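Local coordinates for protein response regulator aspartate phosphatase H (PDB 3Q15) that dephosphorylates the sporulation phosphotransferase Spo0F and acts on the competence regulator ComA, helping to separate competence and sporulation in time, at residues 300-305 with 324-329; 314-319 with 344-349; 333-338 with 363-368. All coordinates share one frame; numbering follows the deposited sequence.

Interaction 1. Residues 300-305 with 324-329; sequences KELFLF and SYFEKK
Glu301 lies against two aromatic side chains at once. Its CB meets the end of the Phe326 ring, 3.5 Å from Phe326 CZ, while its outer half lies beside Tyr325. There Glu301 OE1 comes to 3.7 Å from Tyr325 CE2, and the two side chains cross at about a right angle although the carboxylate and phenol planes are nearly parallel, 10° apart. The chain is bent rather than extended at chi2 (75°), and this brings the carboxylate alongside the phenol. A looser apolar contact, Leu302 CD1 to Phe326 CZ at 4.4 Å, extends the Phe326 side of the interface. Flanking lysines approach the polar ends: Lys300 NZ forms a salt bridge with Glu301 OE1 at 3.6 Å, and Lys329 NZ makes a weak hydrogen bond to Tyr325 OH. Replacing Glu301 by an alanine would probably leave Lys300 without this carboxylate and bare the flank of the Tyr325 ring that the longer chain covers. Glu301 also touches Leu322, one turn before Phe326. The axes of 300-305 and 324-328 stay 12.0 Å apart and run nearly antiparallel at 153°, so long side chains span the gap. Helix 332-348 packs next to both segments through Cys338 and Ile335, Tyr334 meets Phe326 edge-to-face, and helix 260-273 touches Leu302 and Phe303.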
loop_
_atom_site.group_PDB
_atom_site.type_symbol
_atom_site.label_atom_id
_atom_site.label_comp_id
_atom_site.label_asym_id
_atom_site.label_seq_id
_atom_site.Cartn_x
_atom_site.Cartn_y
_atom_site.Cartn_z
ATOM N N LYS A 300 4.359 -10.798 32.157
ATOM C CA LYS A 300 4.060 -10.803 33.579
ATOM C C LYS A 300 2.601 -10.423 33.815
ATOM O O LYS A 300 1.910 -11.044 34.624
ATOM C CB LYS A 300 4.984 -9.841 34.329
ATOM C CG LYS A 300 4.972 -10.034 35.842
ATOM C CD LYS A 300 6.073 -9.239 36.529
ATOM C CE LYS A 300 5.741 -7.760 36.560
ATOM N NZ LYS A 300 4.525 -7.493 37.373
ATOM N N GLU A 301 2.138 -9.400 33.102
ATOM C CA GLU A 301 0.769 -8.913 33.261
ATOM C C GLU A 301 -0.244 -9.839 32.595
ATOM O O GLU A 301 -1.374 -9.983 33.064
ATOM C CB GLU A 301 0.633 -7.492 32.712
ATOM C CG GLU A 301 1.101 -6.399 33.667
ATOM C CD GLU A 301 2.613 -6.297 33.763
ATOM O OE1 GLU A 301 3.103 -5.622 34.694
ATOM O OE2 GLU A 301 3.311 -6.879 32.906
ATOM N N LEU A 302 0.164 -10.461 31.494
ATOM C CA LEU A 302 -0.673 -11.454 30.826
ATOM C C LEU A 302 -0.824 -12.707 31.692
ATOM O O LEU A 302 -1.904 -13.291 31.772
ATOM C CB LEU A 302 -0.100 -11.823 29.453
ATOM C CG LEU A 302 -0.253 -10.846 28.282
ATOM C CD1 LEU A 302 -1.676 -10.317 28.197
ATOM C CD2 LEU A 302 0.733 -9.705 28.400
ATOM N N PHE A 303 0.261 -13.119 32.339
ATOM C CA PHE A 303 0.198 -14.262 33.238
ATOM C C PHE A 303 -0.743 -13.963 34.389
ATOM O O PHE A 303 -1.592 -14.782 34.734
ATOM C CB PHE A 303 1.578 -14.626 33.781
ATOM C CG PHE A 303 2.353 -15.558 32.893
ATOM C CD1 PHE A 303 1.888 -16.840 32.635
ATOM C CD2 PHE A 303 3.555 -15.163 32.332
ATOM C CE1 PHE A 303 2.604 -17.707 31.822
ATOM C CE2 PHE A 303 4.277 -16.025 31.517
ATOM C CZ PHE A 303 3.800 -17.300 31.261
ATOM N N LEU A 304 -0.590 -12.784 34.982
ATOM C CA LEU A 304 -1.421 -12.399 36.115
ATOM C C LEU A 304 -2.896 -12.327 35.725
ATOM O O LEU A 304 -3.774 -12.636 36.532
ATOM C CB LEU A 304 -0.948 -11.069 36.703
ATOM C CG LEU A 304 0.414 -11.125 37.398
ATOM C CD1 LEU A 304 0.874 -9.734 37.811
ATOM C CD2 LEU A 304 0.360 -12.062 38.601
ATOM N N PHE A 305 -3.168 -11.923 34.487
ATOM C CA PHE A 305 -4.546 -11.856 34.019
ATOM C C PHE A 305 -5.167 -13.245 33.885
ATOM O O PHE A 305 -6.343 -13.445 34.196
ATOM C CB PHE A 305 -4.658 -11.108 32.693
ATOM C CG PHE A 305 -6.069 -10.991 32.198
ATOM C CD1 PHE A 305 -6.888 -9.963 32.640
ATOM C CD2 PHE A 305 -6.588 -11.925 31.315
ATOM C CE1 PHE A 305 -8.196 -9.857 32.201
ATOM C CE2 PHE A 305 -7.896 -11.823 30.872
ATOM C CZ PHE A 305 -8.700 -10.787 31.318
ATOM N N SER A 324 -6.418 -1.338 33.799
ATOM C CA SER A 324 -6.108 0.063 34.049
ATOM C C SER A 324 -4.636 0.332 33.750
ATOM O O SER A 324 -4.279 1.367 33.183
ATOM C CB SER A 324 -6.425 0.428 35.499
ATOM O OG SER A 324 -6.042 1.761 35.778
ATOM N N TYR A 325 -3.788 -0.614 34.139
ATOM C CA TYR A 325 -2.359 -0.528 33.867
ATOM C C TYR A 325 -2.105 -0.499 32.368
ATOM O O TYR A 325 -1.321 0.310 31.877
ATOM C CB TYR A 325 -1.628 -1.716 34.488
ATOM C CG TYR A 325 -0.140 -1.719 34.223
ATOM C CD1 TYR A 325 0.710 -0.887 34.937
ATOM C CD2 TYR A 325 0.413 -2.557 33.266
ATOM C CE1 TYR A 325 2.067 -0.887 34.704
ATOM C CE2 TYR A 325 1.771 -2.563 33.025
ATOM C CZ TYR A 325 2.593 -1.725 33.750
ATOM O OH TYR A 325 3.947 -1.722 33.519
ATOM N N PHE A 326 -2.772 -1.397 31.649
ATOM C CA PHE A 326 -2.663 -1.455 30.196
ATOM C C PHE A 326 -3.147 -0.151 29.565
ATOM O O PHE A 326 -2.520 0.373 28.644
ATOM C CB PHE A 326 -3.467 -2.632 29.642
ATOM C CG PHE A 326 -2.853 -3.982 29.916
ATOM C CD1 PHE A 326 -1.491 -4.112 30.132
ATOM C CD2 PHE A 326 -3.641 -5.123 29.948
ATOM C CE1 PHE A 326 -0.929 -5.351 30.378
ATOM C CE2 PHE A 326 -3.085 -6.362 30.194
ATOM C CZ PHE A 326 -1.727 -6.477 30.408
ATOM N N GLU A 327 -4.273 0.360 30.057
ATOM C CA GLU A 327 -4.818 1.625 29.578
ATOM C C GLU A 327 -3.767 2.719 29.665
ATOM O O GLU A 327 -3.623 3.532 28.754
ATOM C CB GLU A 327 -6.041 2.029 30.404
ATOM C CG GLU A 327 -7.377 1.673 29.772
ATOM C CD GLU A 327 -7.729 2.573 28.604
ATOM O OE1 GLU A 327 -8.644 2.219 27.831
ATOM O OE2 GLU A 327 -7.093 3.640 28.460
ATOM N N LYS A 328 -3.032 2.728 30.770
ATOM C CA LYS A 328 -2.048 3.769 31.029
ATOM C C LYS A 328 -0.938 3.767 29.980
ATOM O O LYS A 328 -0.584 4.813 29.440
ATOM C CB LYS A 328 -1.463 3.609 32.434
ATOM C CG LYS A 328 -1.135 4.922 33.130
ATOM C CD LYS A 328 -0.900 4.709 34.621
ATOM C CE LYS A 328 -0.785 6.032 35.364
ATOM N NZ LYS A 328 -0.658 5.834 36.836
ATOM N N LYS A 329 -0.395 2.592 29.688
ATOM C CA LYS A 329 0.673 2.479 28.699
ATOM C C LYS A 329 0.141 2.341 27.271
ATOM O O LYS A 329 0.874 1.946 26.364
ATOM C CB LYS A 329 1.599 1.308 29.039
ATOM C CG LYS A 329 2.561 1.594 30.179
ATOM C CD LYS A 329 3.559 0.463 30.356
ATOM C CE LYS A 329 4.736 0.900 31.213
ATOM N NZ LYS A 329 4.310 1.343 32.569
#

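Interaction 2. Residues 314-319 with 344-349; sequences VDERKI and AVFESS
Val314 packs both of its methyl groups onto helix 332-348. CG1 lies 3.7 Å from Phe346 CZ, approaching the ring obliquely, while CG2 meets Val345 CG1 tip to tip at 4.0 Å. With CG1 of Val314 anti to the backbone N (chi1 177°) and CG2 anti to the carbonyl carbon, CG1 faces Phe346, while CG2 reaches Val345 and also skirts the ring. This is the close part of the contact, and Phe346 is its buried member. Phe346 also touches Gln354 of helix 352-372, and Val345 touches Val309 and Tyr310 of helix 299-310.

The solvent side is different. Glu316 offers only its aliphatic part, CG standing 4.1 Å from Phe346 CZ at the edge of the ring and near its plane; the residue is exposed, and its extended chain carries the carboxylate on past the ring.

The contact joins the beginning of one helix to the end of another in the alpha-helical, TPR-containing part of the protein; 344-349 falls within the predicted sixth repeat. Asp315 is the N-cap of helix 316-328: Lys318 N donates to Asp315 OD2 at 3.2 Å in a fairly straight bond (166°), reaching the oxygen from above the carboxylate plane. At the other end, the serine hydroxyls fold back on the last turn. Ser348 OG donates to Val345 O at 2.6 Å, and Ser349 OG to Phe346 O at 3.1 Å. Phe346 O also accepts from Ser349 N, both donors arriving from the same face of its plane. Nearby, Glu347 OE1 shares a hydrogen bond with the Tyr359 hydroxyl and a salt bridge with Arg360 of a second subunit.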
loop_
_atom_site.group_PDB
_atom_site.type_symbol
_atom_site.label_atom_id
_atom_site.label_comp_id
_atom_site.label_asym_id
_atom_site.label_seq_id
_atom_site.Cartn_x
_atom_site.Cartn_y
_atom_site.Cartn_z
ATOM N N VAL A 314 -13.538 -15.566 39.961
ATOM C CA VAL A 314 -12.837 -14.528 39.211
ATOM C C VAL A 314 -12.322 -13.418 40.123
ATOM O O VAL A 314 -13.042 -12.930 40.998
ATOM C CB VAL A 314 -13.732 -13.903 38.121
ATOM C CG1 VAL A 314 -12.995 -12.773 37.420
ATOM C CG2 VAL A 314 -14.173 -14.958 37.116
ATOM N N ASP A 315 -11.067 -13.034 39.912
ATOM C CA ASP A 315 -10.445 -11.960 40.675
ATOM C C ASP A 315 -10.674 -10.627 39.965
ATOM O O ASP A 315 -9.817 -10.158 39.219
ATOM C CB ASP A 315 -8.947 -12.229 40.830
ATOM C CG ASP A 315 -8.298 -11.341 41.872
ATOM O OD1 ASP A 315 -7.236 -11.729 42.403
ATOM O OD2 ASP A 315 -8.853 -10.259 42.167
ATOM N N GLU A 316 -11.835 -10.023 40.208
ATOM C CA GLU A 316 -12.257 -8.822 39.482
ATOM C C GLU A 316 -11.411 -7.583 39.768
ATOM O O GLU A 316 -11.220 -6.740 38.889
ATOM C CB GLU A 316 -13.729 -8.515 39.766
ATOM C CG GLU A 316 -14.703 -9.518 39.176
ATOM C CD GLU A 316 -16.131 -9.257 39.611
ATOM O OE1 GLU A 316 -16.499 -9.699 40.719
ATOM O OE2 GLU A 316 -16.880 -8.607 38.851
ATOM N N ARG A 317 -10.916 -7.464 40.995
ATOM C CA ARG A 317 -10.077 -6.325 41.354
ATOM C C ARG A 317 -8.734 -6.376 40.628
ATOM O O ARG A 317 -8.280 -5.374 40.073
ATOM C CB ARG A 317 -9.866 -6.245 42.870
ATOM C CG ARG A 317 -9.006 -5.066 43.312
ATOM C CD ARG A 317 -8.928 -4.961 44.829
ATOM N NE ARG A 317 -10.212 -4.598 45.420
ATOM C CZ ARG A 317 -10.593 -3.349 45.673
ATOM N NH1 ARG A 317 -9.782 -2.338 45.387
ATOM N NH2 ARG A 317 -11.780 -3.109 46.212
ATOM N N LYS A 318 -8.099 -7.544 40.632
ATOM C CA LYS A 318 -6.847 -7.715 39.905
ATOM C C LYS A 318 -7.052 -7.378 38.432
ATOM O O LYS A 318 -6.230 -6.699 37.822
ATOM C CB LYS A 318 -6.319 -9.143 40.044
ATOM C CG LYS A 318 -4.904 -9.334 39.505
ATOM C CD LYS A 318 -3.865 -8.687 40.416
ATOM C CE LYS A 318 -2.446 -8.983 39.945
ATOM N NZ LYS A 318 -1.418 -8.499 40.914
ATOM N N ILE A 319 -8.160 -7.856 37.873
ATOM C CA ILE A 319 -8.473 -7.628 36.467
ATOM C C ILE A 319 -8.567 -6.141 36.151
ATOM O O ILE A 319 -8.018 -5.672 35.153
ATOM C CB ILE A 319 -9.789 -8.320 36.064
ATOM C CG1 ILE A 319 -9.585 -9.833 35.987
ATOM C CG2 ILE A 319 -10.289 -7.781 34.731
ATOM C CD1 ILE A 319 -10.781 -10.582 35.449
ATOM N N ALA A 344 -15.911 -14.091 27.796
ATOM C CA ALA A 344 -16.240 -15.497 27.584
ATOM C C ALA A 344 -16.366 -16.242 28.910
ATOM O O ALA A 344 -17.263 -17.071 29.090
ATOM C CB ALA A 344 -15.196 -16.162 26.696
ATOM N N VAL A 345 -15.464 -15.944 29.839
ATOM C CA VAL A 345 -15.510 -16.561 31.159
ATOM C C VAL A 345 -16.818 -16.230 31.877
ATOM O O VAL A 345 -17.469 -17.115 32.428
ATOM C CB VAL A 345 -14.311 -16.138 32.030
ATOM C CG1 VAL A 345 -14.475 -16.649 33.461
ATOM C CG2 VAL A 345 -13.009 -16.642 31.423
ATOM N N PHE A 346 -17.210 -14.961 31.868
ATOM C CA PHE A 346 -18.446 -14.571 32.543
ATOM C C PHE A 346 -19.690 -15.142 31.862
ATOM O O PHE A 346 -20.629 -15.569 32.537
ATOM C CB PHE A 346 -18.546 -13.052 32.703
ATOM C CG PHE A 346 -17.671 -12.503 33.794
ATOM C CD1 PHE A 346 -17.983 -12.715 35.127
ATOM C CD2 PHE A 346 -16.535 -11.768 33.488
ATOM C CE1 PHE A 346 -17.176 -12.209 36.133
ATOM C CE2 PHE A 346 -15.726 -11.258 34.486
ATOM C CZ PHE A 346 -16.045 -11.477 35.809
ATOM N N GLU A 347 -19.699 -15.155 30.534
ATOM C CA GLU A 347 -20.798 -15.780 29.805
ATOM C C GLU A 347 -20.990 -17.234 30.225
ATOM O O GLU A 347 -22.119 -17.713 30.322
ATOM C CB GLU A 347 -20.564 -15.720 28.295
ATOM C CG GLU A 347 -21.015 -14.435 27.628
ATOM C CD GLU A 347 -20.934 -14.521 26.116
ATOM O OE1 GLU A 347 -21.436 -13.606 25.434
ATOM O OE2 GLU A 347 -20.368 -15.514 25.611
ATOM N N SER A 348 -19.885 -17.933 30.464
ATOM C CA SER A 348 -19.936 -19.356 30.781
ATOM C C SER A 348 -20.710 -19.618 32.070
ATOM O O SER A 348 -21.267 -20.700 32.257
ATOM C CB SER A 348 -18.525 -19.947 30.875
ATOM O OG SER A 348 -17.914 -19.638 32.118
ATOM N N SER A 349 -20.736 -18.625 32.954
ATOM C CA SER A 349 -21.477 -18.721 34.207
ATOM C C SER A 349 -22.770 -17.913 34.127
ATOM O O SER A 349 -23.399 -17.625 35.144
ATOM C CB SER A 349 -20.626 -18.225 35.376
ATOM O OG SER A 349 -20.476 -16.816 35.324
#

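Interaction 3. Residues 333-338 with 363-368; sequences AYIEAC and LKAQED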
loop_
_atom_site.group_PDB
_atom_site.type_symbol
_atom_site.label_atom_id
_atom_site.label_comp_id
_atom_site.label_asym_id
_atom_site.label_seq_id
_atom_site.Cartn_x
_atom_site.Cartn_y
_atom_site.Cartn_z
ATOM N N ALA A 333 -4.183 -3.375 22.426
ATOM C CA ALA A 333 -4.216 -4.740 21.917
ATOM C C ALA A 333 -4.377 -5.738 23.057
ATOM O O ALA A 333 -5.117 -6.712 22.931
ATOM C CB ALA A 333 -2.953 -5.050 21.114
ATOM N N TYR A 334 -3.679 -5.491 24.164
ATOM C CA TYR A 334 -3.752 -6.366 25.330
ATOM C C TYR A 334 -5.115 -6.251 25.995
ATOM O O TYR A 334 -5.676 -7.241 26.458
ATOM C CB TYR A 334 -2.650 -6.031 26.338
ATOM C CG TYR A 334 -1.256 -6.387 25.878
ATOM C CD1 TYR A 334 -1.041 -7.044 24.671
ATOM C CD2 TYR A 334 -0.152 -6.073 26.657
ATOM C CE1 TYR A 334 0.240 -7.371 24.250
ATOM C CE2 TYR A 334 1.129 -6.395 26.246
ATOM C CZ TYR A 334 1.320 -7.043 25.044
ATOM O OH TYR A 334 2.594 -7.366 24.630
ATOM N N ILE A 335 -5.643 -5.034 26.043
ATOM C CA ILE A 335 -6.958 -4.804 26.622
ATOM C C ILE A 335 -8.011 -5.582 25.848
ATOM O O ILE A 335 -8.828 -6.283 26.439
ATOM C CB ILE A 335 -7.314 -3.310 26.640
ATOM C CG1 ILE A 335 -6.356 -2.556 27.560
ATOM C CG2 ILE A 335 -8.757 -3.099 27.086
ATOM C CD1 ILE A 335 -6.694 -1.095 27.725
ATOM N N GLU A 336 -7.980 -5.467 24.524
ATOM C CA GLU A 336 -8.942 -6.171 23.682
ATOM C C GLU A 336 -8.916 -7.683 23.903
ATOM O O GLU A 336 -9.964 -8.311 24.059
ATOM C CB GLU A 336 -8.713 -5.869 22.201
ATOM C CG GLU A 336 -9.667 -6.627 21.297
ATOM C CD GLU A 336 -9.526 -6.266 19.834
ATOM O OE1 GLU A 336 -10.317 -6.794 19.023
ATOM O OE2 GLU A 336 -8.636 -5.460 19.491
ATOM N N ALA A 337 -7.718 -8.260 23.901
ATOM C CA ALA A 337 -7.558 -9.701 24.042
ATOM C C ALA A 337 -8.003 -10.190 25.418
ATOM O O ALA A 337 -8.770 -11.148 25.526
ATOM C CB ALA A 337 -6.114 -10.103 23.769
ATOM N N CYS A 338 -7.530 -9.525 26.468
ATOM C CA CYS A 338 -7.926 -9.880 27.829
ATOM C C CYS A 338 -9.424 -9.694 28.050
ATOM O O CYS A 338 -10.079 -10.534 28.668
ATOM C CB CYS A 338 -7.136 -9.066 28.854
ATOM S SG CYS A 338 -5.381 -9.480 28.920
ATOM N N LEU A 363 -14.834 -3.431 22.246
ATOM C CA LEU A 363 -15.144 -2.527 21.142
ATOM C C LEU A 363 -14.408 -1.195 21.293
ATOM O O LEU A 363 -13.926 -0.626 20.311
ATOM C CB LEU A 363 -16.657 -2.310 21.022
ATOM C CG LEU A 363 -17.479 -3.582 20.770
ATOM C CD1 LEU A 363 -18.957 -3.252 20.604
ATOM C CD2 LEU A 363 -16.965 -4.340 19.556
ATOM N N LYS A 364 -14.308 -0.714 22.528
ATOM C CA LYS A 364 -13.569 0.512 22.814
ATOM C C LYS A 364 -12.094 0.363 22.443
ATOM O O LYS A 364 -11.535 1.203 21.735
ATOM C CB LYS A 364 -13.709 0.896 24.289
ATOM C CG LYS A 364 -12.990 2.177 24.673
ATOM C CD LYS A 364 -13.572 3.375 23.944
ATOM C CE LYS A 364 -12.770 4.637 24.224
ATOM N NZ LYS A 364 -12.663 4.921 25.682
ATOM N N ALA A 365 -11.468 -0.706 22.921
ATOM C CA ALA A 365 -10.060 -0.951 22.629
ATOM C C ALA A 365 -9.798 -0.987 21.122
ATOM O O ALA A 365 -8.792 -0.462 20.650
ATOM C CB ALA A 365 -9.598 -2.235 23.283
ATOM N N GLN A 366 -10.707 -1.604 20.373
ATOM C CA GLN A 366 -10.586 -1.669 18.921
ATOM C C GLN A 366 -10.518 -0.278 18.296
ATOM O O GLN A 366 -9.690 -0.017 17.415
ATOM C CB GLN A 366 -11.755 -2.452 18.316
ATOM C CG GLN A 366 -11.746 -3.942 18.634
ATOM C CD GLN A 366 -12.935 -4.675 18.037
ATOM O OE1 GLN A 366 -13.942 -4.063 17.673
ATOM N NE2 GLN A 366 -12.821 -5.995 17.930
ATOM N N GLU A 367 -11.399 0.610 18.742
ATOM C CA GLU A 367 -11.413 1.970 18.220
ATOM C C GLU A 367 -10.182 2.763 18.655
ATOM O O GLU A 367 -9.682 3.589 17.900
ATOM C CB GLU A 367 -12.705 2.705 18.596
ATOM C CG GLU A 367 -13.925 2.194 17.841
ATOM C CD GLU A 367 -15.051 3.211 17.764
ATOM O OE1 GLU A 367 -16.185 2.805 17.424
ATOM O OE2 GLU A 367 -14.805 4.410 18.031
ATOM N N ASP A 368 -9.698 2.506 19.867
ATOM C CA ASP A 368 -8.513 3.190 20.371
ATOM C C ASP A 368 -7.267 2.775 19.595
ATOM O O ASP A 368 -6.363 3.582 19.373
ATOM C CB ASP A 368 -8.324 2.932 21.867
ATOM C CG ASP A 368 -9.368 3.635 22.717
ATOM O OD1 ASP A 368 -9.905 4.673 22.270
ATOM O OD2 ASP A 368 -9.650 3.152 23.834
#
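Glu336 spans the narrow gap to helix 352-372 with a fully extended side chain. Its CB rests 3.9 Å from Ala365 CB, at the point where the two backbones come closest. From there CG, placed anti to the backbone N (chi1 178°), carries the chain outward until Glu336 CD lies over Gln366 CG at 3.4 Å. At the tip, Glu336 OE1 accepts a nearly straight hydrogen bond from Gln366 NE2 at 2.8 Å, whereas Glu336 OE2 stays beside Gln366 CG at 3.6 Å. The donor keeps the oxygen in the plane of its own amide but comes 46° out of the carboxylate plane, and the two flat groups are turned 73° against each other. Beside this polar arm, Ile335 CG2 meets Ala365 CB at 4.0 Å. The small methyl of Ala365 lets the helices, whose segment axes are 8.3 Å apart, come together in the nearly antiparallel pair characteristic of a TPR hairpin; 363-368 and the second half of 333-338 fall in the predicted sixth repeat. Arg340 adds a salt bridge to Glu336 OE1, and Gln366 OE1 is hydrogen-bonded to Gln366 NE2 of a second subunit. The carboxylate oxygen thus has an amide and a guanidinium as partners, which would probably favour its charged form, and the same glutamine links the intrachain helix pair to the subunit interface.

Overall arrangement
The three contacts connect four successive helices. Interactions 1 and 2 share helix 316-328, and interactions 2 and 3 share helix 332-348. Interaction 1 is mostly buried and depends on long side chains across widely separated axes, with a buried glutamate set against aromatic rings and no hydrogen bond across it. Interaction 2, farthest from the centre of the chain, is apolar and partly open, placed where helices begin and end. Interaction 3, partly buried, brings the backbones closest and has the one hydrogen bond across segments, beside a subunit boundary. Interactions 1 and 3 meet through Phe326 and Ile335, and 1 and 2 through Phe305 and Ile319, whereas 2 and 3 stay about 7 Å apart at their nearest atoms.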